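PDB 4Q8K: alginase from Pseudoalteromonas, which probably cleaves the polysaccharide alginate by beta-elimination, as a lyase of polysaccharide lyase family 18. Local coordinates for residues T234-E245 with N254-R265; D167-L175 with I352-T360. All blocks are in the same frame, centred on the assembly; numbering follows the deposited sequence.

Both contacts join antiparallel neighbours, but in different sheets of a fold of the jelly-roll type, the concanavalin-like sandwich. Contact 1 is the more buried: its strands 234-241 and 257-265 are successive in sequence and in one sheet, and its loops bind calcium. Contact 2 is only partly buried and brings together strands 169-172 and 355-368 from near the two ends of the catalytic region. Both share a backbone ladder. Contact 1 adds valines on one face and tyrosines, charges and ordered water on the other; contact 2 adds mainly apolar contacts, with no salt bridge or metal between its segments. Their centres lie about 17 Å apart and they do not touch.

Contact 1: T234-E245 with N254-R265; sequences TISKVYVSDTDE and NNGIFDVYVRLR. With CA (calcium ion), chain B; SO4 (sulfate ion), chain C.
Thr234 receives the NE of Arg265 on its carbonyl O, near the guanidinium plane, where two antiparallel strands of the jelly-roll sandwich begin to pair; Gly269 also holds that guanidinium. The Ile235-Ser236 step forms a classic beta bulge opposite His227, and Ile235 O accepts from Arg265 N. Lys237-Arg263, Tyr239-Tyr261 and Ser241-Asp259 follow as hydrogen-bonded pairs. Lys237 also forms a salt bridge with Glu271, a mate shared with Arg263 and Arg265 that would offset their gathered positive charge. Val238 and Val240 turn to the other face, beside Val262 and Val260, where branched apolar side chains suit the interior between the sheets. Tyr239 lays its CB over the face of the Tyr261 ring, 3.8 Å from the centroid; the ring planes are nearly parallel (14°) but strongly offset, with little overlap. Tyr261 has CG between its backbone N and carbonyl carbon (chi1 61°), which brings its ring across to Tyr239. Tyr239 OH donates to O3 of a sulfate, probably a crystallisation ion; a leucine here would lack that hydroxyl and would probably leave Tyr261 without its aromatic neighbour. Ser241 is small enough for CB to sit beside Tyr261 CE2, while OG binds two waters. Asp242 directs OD1 to calcium at 2.4 Å, alongside Asn255 OD1 and Ile257 O; Asp250, Val252 and a water complete the site. Its OD2 accepts from Gly256 N (2.9 Å) and Gly219 N, so both oxygens are held. Glu245 reaches back over the tyrosine face; its OE1, shared with Lys273, forms a salt bridge with Arg263 NH2 at 2.7 Å, met on the syn side.

Contact 2: D167-L175 with I352-T360; sequences DSTLVFVPL and ITESKVTMT
The Phe172 ring has the carbonyl O of Val357 at its edge, near the ring plane, 3.5 Å from CD2. Met359 reaches the same ring obliquely in a Met-aromatic contact, its SD 4.0 Å from CE2, and the two side chains cross at about a right angle. An unbranched, extended chain beyond CG lets Met359 span the distance from its own strand position. Both residues, with Leu170 and Val357, occupy the buried face of this antiparallel pair, as suits large apolar groups. Straight backbone bonds tie Leu170 to Met359 and Phe172 to Val357. On the other, partly exposed face, Val171 sets CG1 against Lys356 CG at 3.7 Å, using the aliphatic part of the lysine. With OG1 beside the backbone N (chi1 -44°), Thr169 turns CG2 to Thr358 CG2 at 3.6 Å, while OG1 is hydrogen-bonded to Asp166 OD1. Beyond the strand, Val173 takes the N-cap position and Pro174, with no N-H to satisfy, starts the short helix 174-177. Leu175 CD1 packs on the backbone between Thr353 and Glu354. A water links Leu175 N to Ser355 O, so where direct strand pairing stops these two polar backbone atoms still have a partner.

Contact 1: T234-E245 with N254-R265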
loop_
_atom_site.group_PDB
_atom_site.type_symbol
_atom_site.label_atom_id
_atom_site.label_comp_id
_atom_site.label_asym_id
_atom_site.label_seq_id
_atom_site.Cartn_x
_atom_site.Cartn_y
_atom_site.Cartn_z
ATOM N N THR A 234 8.322 -6.667 -6.005
ATOM C CA THR A 234 7.106 -6.810 -5.226
ATOM C C THR A 234 6.333 -8.034 -5.678
ATOM O O THR A 234 6.583 -8.575 -6.708
ATOM C CB THR A 234 6.194 -5.618 -5.344
ATOM O OG1 THR A 234 6.090 -5.250 -6.724
ATOM C CG2 THR A 234 6.762 -4.454 -4.510
ATOM N N ILE A 235 5.380 -8.413 -4.863
ATOM C CA ILE A 235 4.703 -9.681 -5.037
ATOM C C ILE A 235 3.202 -9.424 -5.051
ATOM O O ILE A 235 2.452 -10.025 -5.832
ATOM C CB ILE A 235 5.071 -10.621 -3.881
ATOM C CG1 ILE A 235 6.595 -10.803 -3.811
ATOM C CG2 ILE A 235 4.361 -11.935 -4.021
ATOM C CD1 ILE A 235 7.081 -11.489 -2.546
ATOM N N SER A 236 2.771 -8.519 -4.186
ATOM C CA SER A 236 1.394 -8.060 -4.196
ATOM C C SER A 236 1.374 -6.569 -3.895
ATOM O O SER A 236 2.158 -6.091 -3.092
ATOM C CB SER A 236 0.560 -8.818 -3.157
ATOM O OG SER A 236 0.699 -8.237 -1.870
ATOM N N LYS A 237 0.484 -5.837 -4.553
ATOM C CA LYS A 237 0.334 -4.413 -4.288
ATOM C C LYS A 237 -1.128 -4.021 -4.413
ATOM O O LYS A 237 -1.789 -4.386 -5.382
ATOM C CB LYS A 237 1.166 -3.587 -5.273
ATOM C CG LYS A 237 2.659 -3.696 -5.067
ATOM C CD LYS A 237 3.422 -3.076 -6.229
ATOM C CE LYS A 237 3.265 -3.912 -7.501
ATOM N NZ LYS A 237 4.019 -3.322 -8.643
ATOM N N VAL A 238 -1.634 -3.299 -3.428
ATOM C CA VAL A 238 -3.002 -2.791 -3.478
ATOM C C VAL A 238 -2.924 -1.285 -3.624
ATOM O O VAL A 238 -2.218 -0.619 -2.852
ATOM C CB VAL A 238 -3.786 -3.124 -2.208
ATOM C CG1 VAL A 238 -5.200 -2.564 -2.285
ATOM C CG2 VAL A 238 -3.820 -4.638 -1.988
ATOM N N TYR A 239 -3.648 -0.749 -4.608
ATOM C CA TYR A 239 -3.552 0.675 -4.944
ATOM C C TYR A 239 -4.855 1.417 -4.735
ATOM O O TYR A 239 -5.948 0.869 -4.897
ATOM C CB TYR A 239 -3.221 0.882 -6.422
ATOM C CG TYR A 239 -1.916 0.332 -6.934
ATOM C CD1 TYR A 239 -1.746 -1.029 -7.127
ATOM C CD2 TYR A 239 -0.864 1.190 -7.278
ATOM C CE1 TYR A 239 -0.571 -1.539 -7.624
ATOM C CE2 TYR A 239 0.325 0.682 -7.784
ATOM C CZ TYR A 239 0.465 -0.677 -7.947
ATOM O OH TYR A 239 1.636 -1.197 -8.445
ATOM N N VAL A 240 -4.713 2.697 -4.431
ATOM C CA VAL A 240 -5.801 3.652 -4.512
ATOM C C VAL A 240 -5.288 4.760 -5.444
ATOM O O VAL A 240 -4.312 5.441 -5.134
ATOM C CB VAL A 240 -6.182 4.214 -3.135
ATOM C CG1 VAL A 240 -7.299 5.239 -3.264
ATOM C CG2 VAL A 240 -6.599 3.084 -2.196
ATOM N N SER A 241 -5.930 4.909 -6.598
ATOM C CA SER A 241 -5.266 5.531 -7.744
ATOM C C SER A 241 -6.218 6.335 -8.622
ATOM O O SER A 241 -7.271 5.840 -9.018
ATOM C CB SER A 241 -4.595 4.428 -8.578
ATOM O OG SER A 241 -4.043 4.920 -9.780
ATOM N N ASP A 242 -5.823 7.560 -8.962
ATOM C CA ASP A 242 -6.675 8.441 -9.761
ATOM C C ASP A 242 -5.980 8.777 -11.077
ATOM O O ASP A 242 -5.771 9.944 -11.389
ATOM C CB ASP A 242 -7.026 9.715 -8.972
ATOM C CG ASP A 242 -8.069 10.589 -9.672
ATOM O OD1 ASP A 242 -8.699 10.103 -10.625
ATOM O OD2 ASP A 242 -8.264 11.761 -9.272
ATOM N N THR A 243 -5.613 7.750 -11.834
ATOM C CA THR A 243 -4.850 7.936 -13.070
ATOM C C THR A 243 -5.607 7.494 -14.313
ATOM O O THR A 243 -6.731 6.993 -14.233
ATOM C CB THR A 243 -3.538 7.131 -13.072
ATOM O OG1 THR A 243 -3.839 5.748 -13.298
ATOM C CG2 THR A 243 -2.785 7.305 -11.752
ATOM N N ASP A 244 -4.956 7.659 -15.461
ATOM C CA ASP A 244 -5.522 7.260 -16.745
ATOM C C ASP A 244 -5.100 5.849 -17.135
ATOM O O ASP A 244 -5.303 5.434 -18.277
ATOM C CB ASP A 244 -5.075 8.234 -17.845
ATOM C CG ASP A 244 -6.215 9.072 -18.400
ATOM O OD1 ASP A 244 -7.352 8.950 -17.907
ATOM O OD2 ASP A 244 -5.961 9.872 -19.331
ATOM N N GLU A 245 -4.496 5.106 -16.206
ATOM C CA GLU A 245 -4.103 3.742 -16.535
ATOM C C GLU A 245 -5.357 2.963 -16.872
ATOM O O GLU A 245 -6.319 2.968 -16.103
ATOM C CB GLU A 245 -3.361 3.052 -15.392
ATOM C CG GLU A 245 -3.091 1.577 -15.691
ATOM C CD GLU A 245 -2.243 0.880 -14.641
ATOM O OE1 GLU A 245 -2.226 -0.370 -14.653
ATOM O OE2 GLU A 245 -1.589 1.574 -13.823
ATOM N N ASN A 254 -7.334 12.043 -12.752
ATOM C CA ASN A 254 -7.525 13.340 -12.114
ATOM C C ASN A 254 -8.982 13.808 -11.998
ATOM O O ASN A 254 -9.246 15.010 -12.057
ATOM C CB ASN A 254 -6.699 14.397 -12.871
ATOM C CG ASN A 254 -6.407 15.630 -12.035
ATOM O OD1 ASN A 254 -6.233 15.549 -10.819
ATOM N ND2 ASN A 254 -6.349 16.795 -12.693
ATOM N N ASN A 255 -9.920 12.875 -11.821
ATOM C CA ASN A 255 -11.330 13.247 -11.686
ATOM C C ASN A 255 -11.911 13.016 -10.291
ATOM O O ASN A 255 -13.113 13.169 -10.079
ATOM C CB ASN A 255 -12.196 12.557 -12.741
ATOM C CG ASN A 255 -12.433 11.099 -12.433
ATOM O OD1 ASN A 255 -11.707 10.514 -11.645
ATOM N ND2 ASN A 255 -13.454 10.507 -13.047
ATOM N N GLY A 256 -11.054 12.653 -9.338
ATOM C CA GLY A 256 -11.483 12.515 -7.959
ATOM C C GLY A 256 -12.064 11.146 -7.650
ATOM O O GLY A 256 -12.349 10.833 -6.497
ATOM N N ILE A 257 -12.257 10.337 -8.684
ATOM C CA ILE A 257 -12.737 8.973 -8.490
ATOM C C ILE A 257 -11.541 8.036 -8.501
ATOM O O ILE A 257 -10.925 7.814 -9.535
ATOM C CB ILE A 257 -13.739 8.551 -9.580
ATOM C CG1 ILE A 257 -14.950 9.490 -9.572
ATOM C CG2 ILE A 257 -14.178 7.101 -9.374
ATOM C CD1 ILE A 257 -15.994 9.149 -10.636
ATOM N N PHE A 258 -11.198 7.494 -7.339
ATOM C CA PHE A 258 -10.025 6.650 -7.241
ATOM C C PHE A 258 -10.385 5.204 -7.545
ATOM O O PHE A 258 -11.352 4.680 -7.004
ATOM C CB PHE A 258 -9.422 6.751 -5.839
ATOM C CG PHE A 258 -8.989 8.133 -5.483
ATOM C CD1 PHE A 258 -9.874 9.019 -4.893
ATOM C CD2 PHE A 258 -7.706 8.566 -5.787
ATOM C CE1 PHE A 258 -9.475 10.312 -4.579
ATOM C CE2 PHE A 258 -7.299 9.861 -5.482
ATOM C CZ PHE A 258 -8.190 10.735 -4.877
ATOM N N ASP A 259 -9.615 4.586 -8.431
ATOM C CA ASP A 259 -9.696 3.151 -8.645
ATOM C C ASP A 259 -8.988 2.452 -7.497
ATOM O O ASP A 259 -7.915 2.876 -7.059
ATOM C CB ASP A 259 -9.016 2.777 -9.955
ATOM C CG ASP A 259 -9.780 3.276 -11.162
ATOM O OD1 ASP A 259 -10.932 2.831 -11.352
ATOM O OD2 ASP A 259 -9.244 4.120 -11.902
ATOM N N VAL A 260 -9.595 1.383 -7.000
ATOM C CA VAL A 260 -8.936 0.552 -6.011
ATOM C C VAL A 260 -8.719 -0.780 -6.692
ATOM O O VAL A 260 -9.671 -1.412 -7.151
ATOM C CB VAL A 260 -9.796 0.345 -4.755
ATOM C CG1 VAL A 260 -9.065 -0.561 -3.765
ATOM C CG2 VAL A 260 -10.160 1.682 -4.125
ATOM N N TYR A 261 -7.467 -1.191 -6.804
ATOM C CA TYR A 261 -7.154 -2.397 -7.546
ATOM C C TYR A 261 -5.942 -3.074 -6.964
ATOM O O TYR A 261 -5.224 -2.502 -6.125
ATOM C CB TYR A 261 -6.928 -2.091 -9.039
ATOM C CG TYR A 261 -5.781 -1.146 -9.350
ATOM C CD1 TYR A 261 -4.493 -1.627 -9.571
ATOM C CD2 TYR A 261 -6.002 0.215 -9.459
ATOM C CE1 TYR A 261 -3.452 -0.769 -9.879
ATOM C CE2 TYR A 261 -4.958 1.089 -9.762
ATOM C CZ TYR A 261 -3.695 0.587 -9.974
ATOM O OH TYR A 261 -2.665 1.458 -10.268
ATOM N N VAL A 262 -5.712 -4.296 -7.418
ATOM C CA VAL A 262 -4.583 -5.057 -6.946
ATOM C C VAL A 262 -3.738 -5.544 -8.110
ATOM O O VAL A 262 -4.255 -5.867 -9.186
ATOM C CB VAL A 262 -5.053 -6.249 -6.079
ATOM C CG1 VAL A 262 -5.938 -7.188 -6.907
ATOM C CG2 VAL A 262 -3.853 -6.987 -5.515
ATOM N N ARG A 263 -2.425 -5.569 -7.913
ATOM C CA ARG A 263 -1.550 -6.291 -8.827
ATOM C C ARG A 263 -0.906 -7.411 -8.045
ATOM O O ARG A 263 -0.371 -7.178 -6.947
ATOM C CB ARG A 263 -0.447 -5.382 -9.370
ATOM C CG ARG A 263 -0.936 -4.337 -10.340
ATOM C CD ARG A 263 0.187 -3.415 -10.795
ATOM N NE ARG A 263 -0.246 -2.678 -11.975
ATOM C CZ ARG A 263 -0.029 -3.095 -13.216
ATOM N NH1 ARG A 263 0.633 -4.225 -13.421
ATOM N NH2 ARG A 263 -0.478 -2.386 -14.244
ATOM N N LEU A 264 -0.952 -8.609 -8.622
ATOM C CA LEU A 264 -0.342 -9.807 -8.059
ATOM C C LEU A 264 0.660 -10.396 -9.040
ATOM O O LEU A 264 0.325 -10.665 -10.195
ATOM C CB LEU A 264 -1.414 -10.860 -7.747
ATOM C CG LEU A 264 -2.498 -10.432 -6.760
ATOM C CD1 LEU A 264 -3.560 -11.538 -6.613
ATOM C CD2 LEU A 264 -1.877 -10.102 -5.413
ATOM N N ARG A 265 1.890 -10.617 -8.587
ATOM C CA ARG A 265 2.895 -11.202 -9.468
ATOM C C ARG A 265 2.780 -12.729 -9.504
ATOM O O ARG A 265 3.008 -13.397 -8.499
ATOM C CB ARG A 265 4.295 -10.781 -9.028
ATOM C CG ARG A 265 5.366 -11.062 -10.064
ATOM C CD ARG A 265 6.690 -10.376 -9.707
ATOM N NE ARG A 265 6.609 -8.911 -9.679
ATOM C CZ ARG A 265 6.639 -8.135 -10.763
ATOM N NH1 ARG A 265 6.569 -6.814 -10.645
ATOM N NH2 ARG A 265 6.732 -8.677 -11.969
HETATM CA CA CA B . -10.213 8.607 -11.669
HETATM S S SO4 C . 2.966 0.913 -11.393
HETATM O O1 SO4 C . 1.661 1.531 -11.266
HETATM O O2 SO4 C . 3.893 1.811 -12.076
HETATM O O3 SO4 C . 3.440 0.643 -10.033
HETATM O O4 SO4 C . 2.864 -0.344 -12.134
HETATM O O HOH W 1 -2.363 3.743 -12.120
HETATM O O HOH W 2 -6.008 4.689 -11.617
HETATM O O HOH W 3 -8.682 6.691 -12.178
HETATM O O HOH W 4 -0.638 0.121 -11.685
#

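Contact 2: D167-L175 with I352-T360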
loop_
_atom_site.group_PDB
_atom_site.type_symbol
_atom_site.label_atom_id
_atom_site.label_comp_id
_atom_site.label_asym_id
_atom_site.label_seq_id
_atom_site.Cartn_x
_atom_site.Cartn_y
_atom_site.Cartn_z
ATOM N N ASP A 167 -5.808 4.882 20.604
ATOM C CA ASP A 167 -5.544 3.449 20.732
ATOM C C ASP A 167 -6.188 2.573 19.667
ATOM O O ASP A 167 -5.846 1.434 19.540
ATOM C CB ASP A 167 -5.895 2.897 22.111
ATOM C CG ASP A 167 -7.329 3.104 22.487
ATOM O OD1 ASP A 167 -8.181 3.229 21.623
ATOM O OD2 ASP A 167 -7.608 3.153 23.684
ATOM N N SER A 168 -7.120 3.138 18.929
ATOM C CA SER A 168 -7.901 2.399 17.948
ATOM C C SER A 168 -7.784 2.905 16.494
ATOM O O SER A 168 -8.490 2.447 15.635
ATOM C CB SER A 168 -9.364 2.376 18.375
ATOM O OG SER A 168 -9.512 1.910 19.679
ATOM N N THR A 169 -6.874 3.831 16.229
ATOM C CA THR A 169 -6.793 4.455 14.908
ATOM C C THR A 169 -5.361 4.629 14.404
ATOM O O THR A 169 -4.487 5.085 15.138
ATOM C CB THR A 169 -7.467 5.837 14.911
ATOM O OG1 THR A 169 -8.713 5.773 15.617
ATOM C CG2 THR A 169 -7.711 6.314 13.490
ATOM N N LEU A 170 -5.126 4.255 13.147
ATOM C CA LEU A 170 -3.856 4.532 12.489
ATOM C C LEU A 170 -4.076 5.546 11.373
ATOM O O LEU A 170 -4.974 5.384 10.544
ATOM C CB LEU A 170 -3.243 3.257 11.907
ATOM C CG LEU A 170 -2.847 2.144 12.882
ATOM C CD1 LEU A 170 -2.389 0.920 12.115
ATOM C CD2 LEU A 170 -1.750 2.617 13.828
ATOM N N VAL A 171 -3.266 6.598 11.362
ATOM C CA VAL A 171 -3.351 7.610 10.312
ATOM C C VAL A 171 -2.017 7.731 9.601
ATOM O O VAL A 171 -1.011 8.068 10.220
ATOM C CB VAL A 171 -3.741 8.987 10.877
ATOM C CG1 VAL A 171 -3.484 10.073 9.834
ATOM C CG2 VAL A 171 -5.195 8.983 11.324
ATOM N N PHE A 172 -2.014 7.459 8.300
ATOM C CA PHE A 172 -0.786 7.488 7.512
ATOM C C PHE A 172 -0.776 8.707 6.603
ATOM O O PHE A 172 -1.618 8.839 5.713
ATOM C CB PHE A 172 -0.634 6.207 6.687
ATOM C CG PHE A 172 -0.626 4.946 7.521
ATOM C CD1 PHE A 172 0.548 4.499 8.114
ATOM C CD2 PHE A 172 -1.787 4.223 7.723
ATOM C CE1 PHE A 172 0.566 3.346 8.884
ATOM C CE2 PHE A 172 -1.771 3.064 8.498
ATOM C CZ PHE A 172 -0.602 2.633 9.074
ATOM N N VAL A 173 0.186 9.597 6.841
ATOM C CA VAL A 173 0.244 10.884 6.162
ATOM C C VAL A 173 1.649 11.123 5.614
ATOM O O VAL A 173 2.478 11.775 6.253
ATOM C CB VAL A 173 -0.127 12.005 7.130
ATOM C CG1 VAL A 173 -1.645 12.138 7.240
ATOM C CG2 VAL A 173 0.496 11.735 8.514
ATOM N N PRO A 174 1.935 10.575 4.432
ATOM C CA PRO A 174 3.266 10.642 3.823
ATOM C C PRO A 174 3.695 12.073 3.459
ATOM O O PRO A 174 4.898 12.331 3.407
ATOM C CB PRO A 174 3.117 9.774 2.572
ATOM C CG PRO A 174 1.648 9.831 2.263
ATOM C CD PRO A 174 0.985 9.813 3.597
ATOM N N LEU A 175 2.750 12.981 3.237
ATOM C CA LEU A 175 3.119 14.375 2.980
ATOM C C LEU A 175 3.736 15.013 4.215
ATOM O O LEU A 175 4.407 16.046 4.118
ATOM C CB LEU A 175 1.915 15.204 2.535
ATOM C CG LEU A 175 1.243 14.804 1.219
ATOM C CD1 LEU A 175 -0.063 15.563 1.050
ATOM C CD2 LEU A 175 2.177 15.002 0.022
ATOM N N ILE A 352 -0.856 17.426 -5.223
ATOM C CA ILE A 352 -1.193 16.530 -4.113
ATOM C C ILE A 352 -0.893 17.203 -2.775
ATOM O O ILE A 352 0.241 17.198 -2.311
ATOM C CB ILE A 352 -0.469 15.180 -4.196
ATOM C CG1 ILE A 352 -0.651 14.555 -5.581
ATOM C CG2 ILE A 352 -0.994 14.253 -3.114
ATOM C CD1 ILE A 352 -2.079 14.451 -6.013
ATOM N N THR A 353 -1.921 17.802 -2.182
ATOM C CA THR A 353 -1.790 18.522 -0.919
ATOM C C THR A 353 -2.501 17.795 0.209
ATOM O O THR A 353 -2.434 18.216 1.364
ATOM C CB THR A 353 -2.369 19.955 -1.014
ATOM O OG1 THR A 353 -3.740 19.893 -1.435
ATOM C CG2 THR A 353 -1.568 20.803 -2.002
ATOM N N GLU A 354 -3.199 16.713 -0.135
ATOM C CA GLU A 354 -3.887 15.896 0.853
ATOM C C GLU A 354 -3.668 14.437 0.493
ATOM O O GLU A 354 -3.845 14.050 -0.655
ATOM C CB GLU A 354 -5.391 16.213 0.870
ATOM C CG GLU A 354 -6.179 15.516 1.975
ATOM C CD GLU A 354 -7.684 15.711 1.844
ATOM O OE1 GLU A 354 -8.359 15.824 2.884
ATOM O OE2 GLU A 354 -8.195 15.744 0.701
ATOM N N SER A 355 -3.249 13.639 1.469
ATOM C CA SER A 355 -3.150 12.192 1.286
ATOM C C SER A 355 -3.112 11.522 2.649
ATOM O O SER A 355 -2.044 11.332 3.237
ATOM C CB SER A 355 -1.920 11.802 0.472
ATOM O OG SER A 355 -1.881 10.385 0.270
ATOM N N LYS A 356 -4.293 11.184 3.148
ATOM C CA LYS A 356 -4.430 10.633 4.481
ATOM C C LYS A 356 -5.172 9.309 4.409
ATOM O O LYS A 356 -6.347 9.271 4.041
ATOM C CB LYS A 356 -5.192 11.605 5.385
ATOM C CG LYS A 356 -5.397 11.081 6.802
ATOM C CD LYS A 356 -6.331 11.967 7.601
ATOM C CE LYS A 356 -5.682 13.311 7.898
ATOM N NZ LYS A 356 -6.482 14.110 8.868
ATOM N N VAL A 357 -4.474 8.232 4.750
ATOM C CA VAL A 357 -5.103 6.916 4.865
ATOM C C VAL A 357 -5.339 6.597 6.348
ATOM O O VAL A 357 -4.397 6.535 7.139
ATOM C CB VAL A 357 -4.266 5.809 4.193
ATOM C CG1 VAL A 357 -4.890 4.425 4.428
ATOM C CG2 VAL A 357 -4.137 6.073 2.696
ATOM N N THR A 358 -6.604 6.412 6.712
ATOM C CA THR A 358 -6.974 6.130 8.094
ATOM C C THR A 358 -7.434 4.684 8.203
ATOM O O THR A 358 -8.340 4.267 7.489
ATOM C CB THR A 358 -8.111 7.051 8.568
ATOM O OG1 THR A 358 -7.701 8.419 8.456
ATOM C CG2 THR A 358 -8.471 6.765 10.018
ATOM N N MET A 359 -6.807 3.922 9.092
ATOM C CA MET A 359 -7.166 2.520 9.235
ATOM C C MET A 359 -7.684 2.219 10.629
ATOM O O MET A 359 -7.053 2.569 11.619
ATOM C CB MET A 359 -5.967 1.627 8.918
ATOM C CG MET A 359 -5.576 1.647 7.469
ATOM S SD MET A 359 -4.382 0.381 7.059
ATOM C CE MET A 359 -3.850 0.930 5.437
ATOM N N THR A 360 -8.850 1.579 10.680
ATOM C CA THR A 360 -9.500 1.193 11.918
ATOM C C THR A 360 -9.907 -0.277 11.820
ATOM O O THR A 360 -9.782 -0.896 10.752
ATOM C CB THR A 360 -10.761 2.035 12.168
ATOM O OG1 THR A 360 -11.587 2.014 10.996
ATOM C CG2 THR A 360 -10.388 3.492 12.504
HETATM O O HOH W 5 0.072 13.072 3.756
#